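PDB 4G0O: protein argonaute 5 from Arabidopsis thaliana, which probably binds the 5' end of small RNAs through this MID domain, whose nucleotide specificity loop sorts them by their first nucleotide. Local coordinates for residues V11-R22 against G75-D85; G26-Q34 against V113-M121. All coordinates share one frame; numbering follows the deposited sequence.

Contact 1 (V11-R22 against G75-D85); sequences VTSWTCVSFSTR and GLQLLIVILPD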
loop_
_atom_site.group_PDB
_atom_site.type_symbol
_atom_site.label_atom_id
_atom_site.label_comp_id
_atom_site.label_asym_id
_atom_site.label_seq_id
_atom_site.Cartn_x
_atom_site.Cartn_y
_atom_site.Cartn_z
ATOM N N VAL A 11 11.773 -3.977 -1.782
ATOM C CA VAL A 11 11.193 -3.270 -0.643
ATOM C C VAL A 11 11.551 -3.956 0.672
ATOM O O VAL A 11 11.205 -5.117 0.882
ATOM C CB VAL A 11 9.645 -3.185 -0.754
ATOM C CG1 VAL A 11 9.067 -2.386 0.383
ATOM C CG2 VAL A 11 9.252 -2.557 -2.049
ATOM N N THR A 12 12.224 -3.217 1.553
ATOM C CA THR A 12 12.627 -3.703 2.877
ATOM C C THR A 12 11.820 -3.055 4.017
ATOM O O THR A 12 11.643 -3.641 5.088
ATOM C CB THR A 12 14.126 -3.420 3.136
ATOM O OG1 THR A 12 14.897 -3.805 1.988
ATOM C CG2 THR A 12 14.617 -4.196 4.349
ATOM N N SER A 13 11.349 -1.834 3.783
ATOM C CA SER A 13 10.588 -1.101 4.786
ATOM C C SER A 13 9.190 -0.740 4.267
ATOM O O SER A 13 9.041 0.085 3.374
ATOM C CB SER A 13 11.355 0.166 5.181
ATOM O OG SER A 13 10.811 0.754 6.347
ATOM N N TRP A 14 8.169 -1.379 4.817
ATOM C CA TRP A 14 6.799 -1.155 4.366
ATOM C C TRP A 14 5.849 -1.456 5.521
ATOM O O TRP A 14 6.217 -2.150 6.465
ATOM C CB TRP A 14 6.460 -2.039 3.148
ATOM C CG TRP A 14 6.359 -3.494 3.512
ATOM C CD1 TRP A 14 7.367 -4.412 3.520
ATOM C CD2 TRP A 14 5.184 -4.190 3.968
ATOM N NE1 TRP A 14 6.893 -5.635 3.947
ATOM C CE2 TRP A 14 5.559 -5.520 4.228
ATOM C CE3 TRP A 14 3.855 -3.810 4.175
ATOM C CZ2 TRP A 14 4.658 -6.462 4.689
ATOM C CZ3 TRP A 14 2.969 -4.751 4.628
ATOM C CH2 TRP A 14 3.370 -6.062 4.878
ATOM N N THR A 15 4.640 -0.914 5.460
ATOM C CA THR A 15 3.592 -1.297 6.400
ATOM C C THR A 15 2.240 -0.879 5.852
ATOM O O THR A 15 2.149 -0.320 4.758
ATOM C CB THR A 15 3.811 -0.725 7.823
ATOM O OG1 THR A 15 2.874 -1.320 8.727
ATOM C CG2 THR A 15 3.652 0.787 7.836
ATOM N N CYS A 16 1.192 -1.154 6.615
ATOM C CA CYS A 16 -0.162 -0.949 6.137
ATOM C C CYS A 16 -0.972 -0.148 7.138
ATOM O O CYS A 16 -0.883 -0.385 8.349
ATOM C CB CYS A 16 -0.825 -2.296 5.933
ATOM S SG CYS A 16 -2.553 -2.215 5.463
ATOM N N VAL A 17 -1.763 0.793 6.627
ATOM C CA VAL A 17 -2.703 1.535 7.458
ATOM C C VAL A 17 -4.084 1.402 6.888
ATOM O O VAL A 17 -4.275 1.478 5.666
ATOM C CB VAL A 17 -2.388 3.034 7.490
ATOM C CG1 VAL A 17 -3.123 3.718 8.635
ATOM C CG2 VAL A 17 -0.942 3.224 7.661
ATOM N N SER A 18 -5.053 1.233 7.777
ATOM C CA SER A 18 -6.437 1.157 7.360
ATOM C C SER A 18 -7.293 2.225 8.021
ATOM O O SER A 18 -7.345 2.328 9.248
ATOM C CB SER A 18 -7.009 -0.225 7.673
ATOM O OG SER A 18 -8.407 -0.208 7.496
ATOM N N PHE A 19 -7.967 3.013 7.195
ATOM C CA PHE A 19 -8.950 3.962 7.682
ATOM C C PHE A 19 -10.370 3.448 7.435
ATOM O O PHE A 19 -11.339 4.197 7.514
ATOM C CB PHE A 19 -8.752 5.324 7.024
ATOM C CG PHE A 19 -7.361 5.884 7.200
ATOM C CD1 PHE A 19 -6.475 5.938 6.129
ATOM C CD2 PHE A 19 -6.932 6.326 8.439
ATOM C CE1 PHE A 19 -5.202 6.451 6.293
ATOM C CE2 PHE A 19 -5.654 6.826 8.612
ATOM C CZ PHE A 19 -4.786 6.894 7.534
ATOM N N SER A 20 -10.492 2.169 7.118
ATOM C CA SER A 20 -11.809 1.592 6.873
ATOM C C SER A 20 -12.373 0.990 8.142
ATOM O O SER A 20 -11.671 0.316 8.891
ATOM C CB SER A 20 -11.756 0.513 5.807
ATOM O OG SER A 20 -12.999 -0.175 5.755
ATOM N N THR A 21 -13.655 1.229 8.368
ATOM C CA THR A 21 -14.334 0.706 9.538
ATOM C C THR A 21 -15.087 -0.586 9.198
ATOM O O THR A 21 -15.322 -1.464 10.051
ATOM C CB THR A 21 -15.323 1.747 10.052
ATOM O OG1 THR A 21 -14.603 2.914 10.481
ATOM C CG2 THR A 21 -16.124 1.190 11.198
ATOM N N ARG A 22 -15.443 -0.699 7.931
ATOM C CA ARG A 22 -16.380 -1.714 7.497
ATOM C C ARG A 22 -15.768 -3.109 7.443
ATOM O O ARG A 22 -16.434 -4.099 7.740
ATOM C CB ARG A 22 -16.923 -1.344 6.127
ATOM C CG ARG A 22 -18.411 -1.457 6.046
ATOM C CD ARG A 22 -19.089 -0.210 6.590
ATOM N NE ARG A 22 -19.396 0.723 5.508
ATOM C CZ ARG A 22 -20.381 0.548 4.627
ATOM N NH1 ARG A 22 -21.164 -0.529 4.698
ATOM N NH2 ARG A 22 -20.583 1.449 3.674
ATOM N N GLY A 75 12.341 5.439 7.647
ATOM C CA GLY A 75 12.913 4.797 6.479
ATOM C C GLY A 75 11.921 4.093 5.560
ATOM O O GLY A 75 12.341 3.490 4.561
ATOM N N LEU A 76 10.633 4.159 5.904
ATOM C CA LEU A 76 9.557 3.508 5.140
ATOM C C LEU A 76 9.752 3.698 3.644
ATOM O O LEU A 76 9.896 4.823 3.175
ATOM C CB LEU A 76 8.193 4.100 5.509
ATOM C CG LEU A 76 7.134 3.278 6.253
ATOM C CD1 LEU A 76 5.737 3.544 5.689
ATOM C CD2 LEU A 76 7.420 1.780 6.278
ATOM N N GLN A 77 9.752 2.597 2.903
ATOM C CA GLN A 77 9.875 2.648 1.456
ATOM C C GLN A 77 8.500 2.634 0.802
ATOM O O GLN A 77 8.364 2.962 -0.375
ATOM C CB GLN A 77 10.718 1.466 0.962
ATOM C CG GLN A 77 12.207 1.592 1.307
ATOM C CD GLN A 77 13.011 0.322 1.022
ATOM O OE1 GLN A 77 12.549 -0.799 1.253
ATOM N NE2 GLN A 77 14.230 0.502 0.541
ATOM N N LEU A 78 7.477 2.257 1.570
ATOM C CA LEU A 78 6.123 2.103 1.018
ATOM C C LEU A 78 5.076 2.015 2.124
ATOM O O LEU A 78 5.256 1.284 3.088
ATOM C CB LEU A 78 6.036 0.837 0.146
ATOM C CG LEU A 78 4.704 0.522 -0.548
ATOM C CD1 LEU A 78 4.422 1.531 -1.668
ATOM C CD2 LEU A 78 4.664 -0.909 -1.091
ATOM N N LEU A 79 3.981 2.755 1.978
ATOM C CA LEU A 79 2.849 2.634 2.893
ATOM C C LEU A 79 1.673 2.149 2.098
ATOM O O LEU A 79 1.265 2.813 1.137
ATOM C CB LEU A 79 2.457 3.988 3.479
ATOM C CG LEU A 79 1.996 4.008 4.942
ATOM C CD1 LEU A 79 1.070 5.201 5.232
ATOM C CD2 LEU A 79 1.371 2.693 5.359
ATOM N N ILE A 80 1.113 1.014 2.486
ATOM C CA ILE A 80 -0.081 0.546 1.812
ATOM C C ILE A 80 -1.243 1.133 2.576
ATOM O O ILE A 80 -1.440 0.823 3.758
ATOM C CB ILE A 80 -0.198 -0.981 1.804
ATOM C CG1 ILE A 80 0.931 -1.615 0.986
ATOM C CG2 ILE A 80 -1.549 -1.412 1.241
ATOM C CD1 ILE A 80 1.179 -3.057 1.368
ATOM N N VAL A 81 -2.008 1.999 1.920
ATOM C CA VAL A 81 -3.094 2.659 2.623
ATOM C C VAL A 81 -4.454 2.094 2.250
ATOM O O VAL A 81 -4.825 2.084 1.074
ATOM C CB VAL A 81 -3.099 4.161 2.363
ATOM C CG1 VAL A 81 -4.428 4.772 2.828
ATOM C CG2 VAL A 81 -1.932 4.799 3.068
ATOM N N ILE A 82 -5.205 1.627 3.243
ATOM C CA ILE A 82 -6.606 1.304 2.980
ATOM C C ILE A 82 -7.493 2.520 3.288
ATOM O O ILE A 82 -7.618 2.945 4.436
ATOM C CB ILE A 82 -7.081 0.041 3.738
ATOM C CG1 ILE A 82 -6.272 -1.190 3.310
ATOM C CG2 ILE A 82 -8.551 -0.239 3.458
ATOM C CD1 ILE A 82 -6.525 -2.405 4.209
ATOM N N LEU A 83 -8.114 3.049 2.243
ATOM C CA LEU A 83 -8.895 4.289 2.302
ATOM C C LEU A 83 -10.157 4.175 3.144
ATOM O O LEU A 83 -10.710 3.092 3.311
ATOM C CB LEU A 83 -9.308 4.717 0.881
ATOM C CG LEU A 83 -8.175 5.058 -0.082
ATOM C CD1 LEU A 83 -8.684 5.089 -1.528
ATOM C CD2 LEU A 83 -7.544 6.393 0.341
ATOM N N PRO A 84 -10.637 5.313 3.658
ATOM C CA PRO A 84 -11.904 5.322 4.396
ATOM C C PRO A 84 -13.034 4.722 3.565
ATOM O O PRO A 84 -12.902 4.607 2.339
ATOM C CB PRO A 84 -12.150 6.814 4.621
ATOM C CG PRO A 84 -10.800 7.384 4.694
ATOM C CD PRO A 84 -9.996 6.638 3.659
ATOM N N ASP A 85 -14.121 4.328 4.215
ATOM C CA ASP A 85 -15.242 3.751 3.483
ATOM C C ASP A 85 -15.931 4.791 2.610
ATOM O O ASP A 85 -16.397 4.475 1.524
ATOM C CB ASP A 85 -16.240 3.096 4.439
ATOM C CG ASP A 85 -15.608 1.983 5.259
ATOM O OD1 ASP A 85 -15.788 1.982 6.497
ATOM O OD2 ASP A 85 -14.914 1.118 4.671
HETATM O O HOH W 1 15.451 -2.081 -0.460
HETATM O O HOH W 2 -14.188 4.724 6.965
HETATM O O HOH W 3 -16.283 4.247 8.655
HETATM O O HOH W 4 -18.370 3.114 7.256
#
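Asp85 OD1 takes the backbone N-H of Thr21 at 2.9 Å (N to OD1), on its syn side but 31° out of the carboxylate plane, and adds a weak bond from Arg22 N, bonds from two waters, one of them also bound to Thr21 OG1, and a weaker one from a third. The other oxygen, OD2, receives the hydroxyl of Ser20, whose OG lies 2.6 Å away; with both oxygens engaged, the short acid is held against rotation. Arg22 adds a long salt bridge, NE to Asp85 OD1 3.9 Å, its guanidinium plane turned 81° from the carboxylate. Strands 14-18 and 78-82, which lead here, run parallel in the central sheet of the Rossmann-like MID fold, with Ile80 N 2.8 Å from Thr15 O. On the face towards helix 27-42, Ile80 CD1 meets Trp14 CE3 at 4.0 Å, while the indole N-H goes to Lys47 O. On the face towards helix 62-72, branched Val17 and Leu79 press together, CG2 to CD2 only 3.3 Å. At the far end Gln77 has CG anti to its carbonyl carbon (chi1 -71°) and then extends, carrying OE1 to Ser13 N (3.0 Å), which approaches from above the amide plane.

Contact 2 (G26-Q34 against V113-M121); sequences GLPQEFCKQ and VNKLNKQYM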
loop_
_atom_site.group_PDB
_atom_site.type_symbol
_atom_site.label_atom_id
_atom_site.label_comp_id
_atom_site.label_asym_id
_atom_site.label_seq_id
_atom_site.Cartn_x
_atom_site.Cartn_y
_atom_site.Cartn_z
ATOM N N GLY A 26 -9.296 -8.947 9.674
ATOM C CA GLY A 26 -8.245 -9.807 9.154
ATOM C C GLY A 26 -7.907 -9.534 7.697
ATOM O O GLY A 26 -6.949 -10.073 7.152
ATOM N N LEU A 27 -8.712 -8.692 7.067
ATOM C CA LEU A 27 -8.534 -8.347 5.670
ATOM C C LEU A 27 -7.227 -7.600 5.344
ATOM O O LEU A 27 -6.555 -7.949 4.355
ATOM C CB LEU A 27 -9.751 -7.581 5.159
ATOM C CG LEU A 27 -9.741 -7.221 3.674
ATOM C CD1 LEU A 27 -9.763 -8.472 2.776
ATOM C CD2 LEU A 27 -10.910 -6.315 3.375
ATOM N N PRO A 28 -6.862 -6.568 6.146
ATOM C CA PRO A 28 -5.582 -5.898 5.871
ATOM C C PRO A 28 -4.395 -6.860 5.792
ATOM O O PRO A 28 -3.620 -6.786 4.831
ATOM C CB PRO A 28 -5.431 -4.943 7.064
ATOM C CG PRO A 28 -6.837 -4.561 7.391
ATOM C CD PRO A 28 -7.653 -5.824 7.153
ATOM N N GLN A 29 -4.264 -7.745 6.781
ATOM C CA GLN A 29 -3.229 -8.781 6.770
ATOM C C GLN A 29 -3.337 -9.698 5.568
ATOM O O GLN A 29 -2.350 -9.968 4.896
ATOM C CB GLN A 29 -3.329 -9.660 8.014
ATOM C CG GLN A 29 -2.439 -9.235 9.146
ATOM C CD GLN A 29 -0.982 -9.339 8.777
ATOM O OE1 GLN A 29 -0.623 -10.038 7.823
ATOM N NE2 GLN A 29 -0.128 -8.635 9.522
ATOM N N GLU A 30 -4.539 -10.208 5.334
ATOM C CA GLU A 30 -4.752 -11.158 4.251
ATOM C C GLU A 30 -4.487 -10.497 2.893
ATOM O O GLU A 30 -3.764 -11.051 2.055
ATOM C CB GLU A 30 -6.170 -11.732 4.329
ATOM C CG GLU A 30 -6.713 -12.280 3.011
ATOM C CD GLU A 30 -6.186 -13.669 2.665
ATOM O OE1 GLU A 30 -5.311 -14.203 3.389
ATOM O OE2 GLU A 30 -6.652 -14.229 1.653
ATOM N N PHE A 31 -5.054 -9.302 2.699
ATOM C CA PHE A 31 -4.868 -8.544 1.460
ATOM C C PHE A 31 -3.408 -8.196 1.180
ATOM O O PHE A 31 -2.943 -8.315 0.056
ATOM C CB PHE A 31 -5.692 -7.254 1.467
ATOM C CG PHE A 31 -5.337 -6.317 0.356
ATOM C CD1 PHE A 31 -4.542 -5.205 0.592
ATOM C CD2 PHE A 31 -5.773 -6.565 -0.932
ATOM C CE1 PHE A 31 -4.198 -4.347 -0.430
ATOM C CE2 PHE A 31 -5.432 -5.712 -1.966
ATOM C CZ PHE A 31 -4.646 -4.597 -1.716
ATOM N N CYS A 32 -2.686 -7.756 2.199
ATOM C CA CYS A 32 -1.280 -7.442 2.011
ATOM C C CYS A 32 -0.478 -8.716 1.778
ATOM O O CYS A 32 0.528 -8.696 1.073
ATOM C CB CYS A 32 -0.716 -6.662 3.199
ATOM S SG CYS A 32 -1.284 -4.948 3.303
ATOM N N LYS A 33 -0.921 -9.825 2.364
ATOM C CA LYS A 33 -0.182 -11.073 2.208
ATOM C C LYS A 33 -0.225 -11.529 0.751
ATOM O O LYS A 33 0.798 -11.911 0.181
ATOM C CB LYS A 33 -0.711 -12.165 3.141
ATOM C CG LYS A 33 -0.025 -13.520 2.940
ATOM C CD LYS A 33 -0.330 -14.504 4.071
ATOM C CE LYS A 33 0.604 -14.323 5.271
ATOM N NZ LYS A 33 0.262 -13.146 6.129
ATOM N N GLN A 34 -1.406 -11.464 0.150
ATOM C CA GLN A 34 -1.573 -11.831 -1.252
ATOM C C GLN A 34 -0.952 -10.811 -2.214
ATOM O O GLN A 34 -0.333 -11.195 -3.210
ATOM C CB GLN A 34 -3.055 -12.067 -1.591
ATOM C CG GLN A 34 -3.614 -13.383 -1.064
ATOM C CD GLN A 34 -5.117 -13.540 -1.311
ATOM O OE1 GLN A 34 -5.658 -13.092 -2.332
ATOM N NE2 GLN A 34 -5.793 -14.186 -0.370
ATOM N N VAL A 113 -10.485 -3.937 -2.020
ATOM C CA VAL A 113 -9.629 -4.779 -1.184
ATOM C C VAL A 113 -10.421 -5.998 -0.729
ATOM O O VAL A 113 -9.909 -7.122 -0.697
ATOM C CB VAL A 113 -9.091 -4.000 0.043
ATOM C CG1 VAL A 113 -8.663 -4.948 1.155
ATOM C CG2 VAL A 113 -7.945 -3.090 -0.365
ATOM N N ASN A 114 -11.683 -5.762 -0.398
ATOM C CA ASN A 114 -12.587 -6.823 0.020
ATOM C C ASN A 114 -12.785 -7.922 -1.041
ATOM O O ASN A 114 -13.019 -9.073 -0.701
ATOM C CB ASN A 114 -13.940 -6.234 0.420
ATOM C CG ASN A 114 -14.745 -7.183 1.282
ATOM O OD1 ASN A 114 -14.211 -7.786 2.218
ATOM N ND2 ASN A 114 -16.026 -7.347 0.957
ATOM N N LYS A 115 -12.700 -7.564 -2.316
ATOM C CA LYS A 115 -12.905 -8.534 -3.392
ATOM C C LYS A 115 -11.713 -9.486 -3.543
ATOM O O LYS A 115 -11.871 -10.608 -4.030
ATOM C CB LYS A 115 -13.148 -7.841 -4.731
ATOM C CG LYS A 115 -14.414 -6.986 -4.869
ATOM C CD LYS A 115 -14.195 -6.036 -6.071
ATOM C CE LYS A 115 -15.406 -5.185 -6.461
ATOM N NZ LYS A 115 -16.194 -4.726 -5.289
ATOM N N LEU A 116 -10.528 -9.032 -3.139
ATOM C CA LEU A 116 -9.290 -9.791 -3.343
ATOM C C LEU A 116 -9.205 -10.340 -4.779
ATOM O O LEU A 116 -8.834 -11.502 -5.003
ATOM C CB LEU A 116 -9.152 -10.916 -2.315
ATOM C CG LEU A 116 -8.862 -10.514 -0.864
ATOM C CD1 LEU A 116 -9.005 -11.708 0.064
ATOM C CD2 LEU A 116 -7.460 -9.904 -0.730
ATOM N N ASN A 117 -9.584 -9.503 -5.741
ATOM C CA ASN A 117 -9.491 -9.878 -7.138
ATOM C C ASN A 117 -8.024 -9.918 -7.551
ATOM O O ASN A 117 -7.268 -8.980 -7.297
ATOM C CB ASN A 117 -10.295 -8.926 -8.031
ATOM C CG ASN A 117 -10.668 -9.569 -9.366
ATOM O OD1 ASN A 117 -9.936 -10.409 -9.881
ATOM N ND2 ASN A 117 -11.819 -9.198 -9.911
ATOM N N LYS A 118 -7.606 -11.015 -8.164
ATOM C CA LYS A 118 -6.192 -11.171 -8.461
ATOM C C LYS A 118 -5.701 -10.291 -9.618
ATOM O O LYS A 118 -4.498 -10.001 -9.713
ATOM C CB LYS A 118 -5.840 -12.644 -8.671
ATOM C CG LYS A 118 -4.957 -13.180 -7.566
ATOM C CD LYS A 118 -5.249 -14.640 -7.261
ATOM C CE LYS A 118 -4.749 -15.552 -8.343
ATOM N NZ LYS A 118 -4.990 -16.975 -7.924
ATOM N N GLN A 119 -6.623 -9.856 -10.475
ATOM C CA GLN A 119 -6.281 -8.915 -11.537
ATOM C C GLN A 119 -6.162 -7.487 -10.994
ATOM O O GLN A 119 -5.425 -6.655 -11.537
ATOM C CB GLN A 119 -7.305 -8.964 -12.672
ATOM C CG GLN A 119 -7.050 -7.958 -13.797
ATOM C CD GLN A 119 -5.743 -8.217 -14.569
ATOM O OE1 GLN A 119 -4.637 -7.997 -14.056
ATOM N NE2 GLN A 119 -5.874 -8.672 -15.813
ATOM N N TYR A 120 -6.893 -7.203 -9.921
ATOM C CA TYR A 120 -6.776 -5.909 -9.257
ATOM C C TYR A 120 -5.399 -5.811 -8.612
ATOM O O TYR A 120 -4.700 -4.800 -8.742
ATOM C CB TYR A 120 -7.882 -5.746 -8.212
ATOM C CG TYR A 120 -7.708 -4.579 -7.261
ATOM C CD1 TYR A 120 -7.943 -3.279 -7.674
ATOM C CD2 TYR A 120 -7.352 -4.788 -5.931
ATOM C CE1 TYR A 120 -7.810 -2.200 -6.786
ATOM C CE2 TYR A 120 -7.211 -3.723 -5.039
ATOM C CZ TYR A 120 -7.443 -2.428 -5.474
ATOM O OH TYR A 120 -7.308 -1.361 -4.598
ATOM N N MET A 121 -5.002 -6.884 -7.940
ATOM C CA MET A 121 -3.701 -6.945 -7.296
ATOM C C MET A 121 -2.542 -7.008 -8.297
ATOM O O MET A 121 -1.429 -6.556 -8.001
ATOM C CB MET A 121 -3.665 -8.110 -6.316
ATOM C CG MET A 121 -4.695 -7.936 -5.178
ATOM S SD MET A 121 -4.868 -9.440 -4.219
ATOM C CE MET A 121 -4.121 -8.953 -2.710
HETATM O O HOH W 5 -7.686 -14.194 -4.177
#
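With CG anti to its backbone N (chi1 169°), Phe31 swings its ring off helix 27-42 towards Val113, Leu116 and Met121, and Met121 reaches back with a chain that runs straight through chi2 and bends at chi3 (110°) to bring its methyl up to the ring. Val113 supplies the other main touch: CG2 sits over the centre of one ring face, 3.8 Å from the centroid of Phe31 and 7° off the ring normal, a CH-pi contact. The second branch of this valine, CG1, serves Leu27, whose CD2 lies a tight 3.4 Å away. Leu116 comes to the ring differently, its CD2 in the ring plane at the edge, 3.7 Å from Phe31 CD2. Leu116, with positive phi, is where the chain leaves helix 110-115, and its side chain points at helix 27-42. The Met121 methyl approaches obliquely, CE 3.4 Å from Phe31 CD2, and its flexible thioether adds a Met-aromatic contact, SD 5.3 Å from the ring centroid. An alanine in place of Phe31 would probably leave Val113 CG2 without its aromatic face and open a gap beside Leu116 and Met121. In the model a water donates to both Gln34 OE1 and Leu116 O, each at 3.0 Å. Helix 27-42 thus packs against the joint between helices 110-115 and 118-131; Cys108 of strand 105-108 touches Phe31, Val113 and Tyr120, while Pro28 and Cys32 touch Ile82 and Ile80 of strand 78-82.

Helix 27-42 joins the two contacts, whose centres lie about 13 Å apart. It follows strand 7-18 in the chain and packs on the sheet of contact 1, touching it with one side while another carries contact 2. Where they meet, Cys32 SG is 3.7 Å from both Ile80 CD1 and Cys16 SG, and Ile82 CD1 is 3.9 Å from Pro28 CG; the small Cys32 and the compact Pro28 suit a helix lying this near the sheet. Along the chain the four segments alternate, one of contact 2 falling between the two of contact 1. In related Argonautes the loop following the strand of 75-85 reads the first guide nucleotide, so contact 1 probably places the start of that loop.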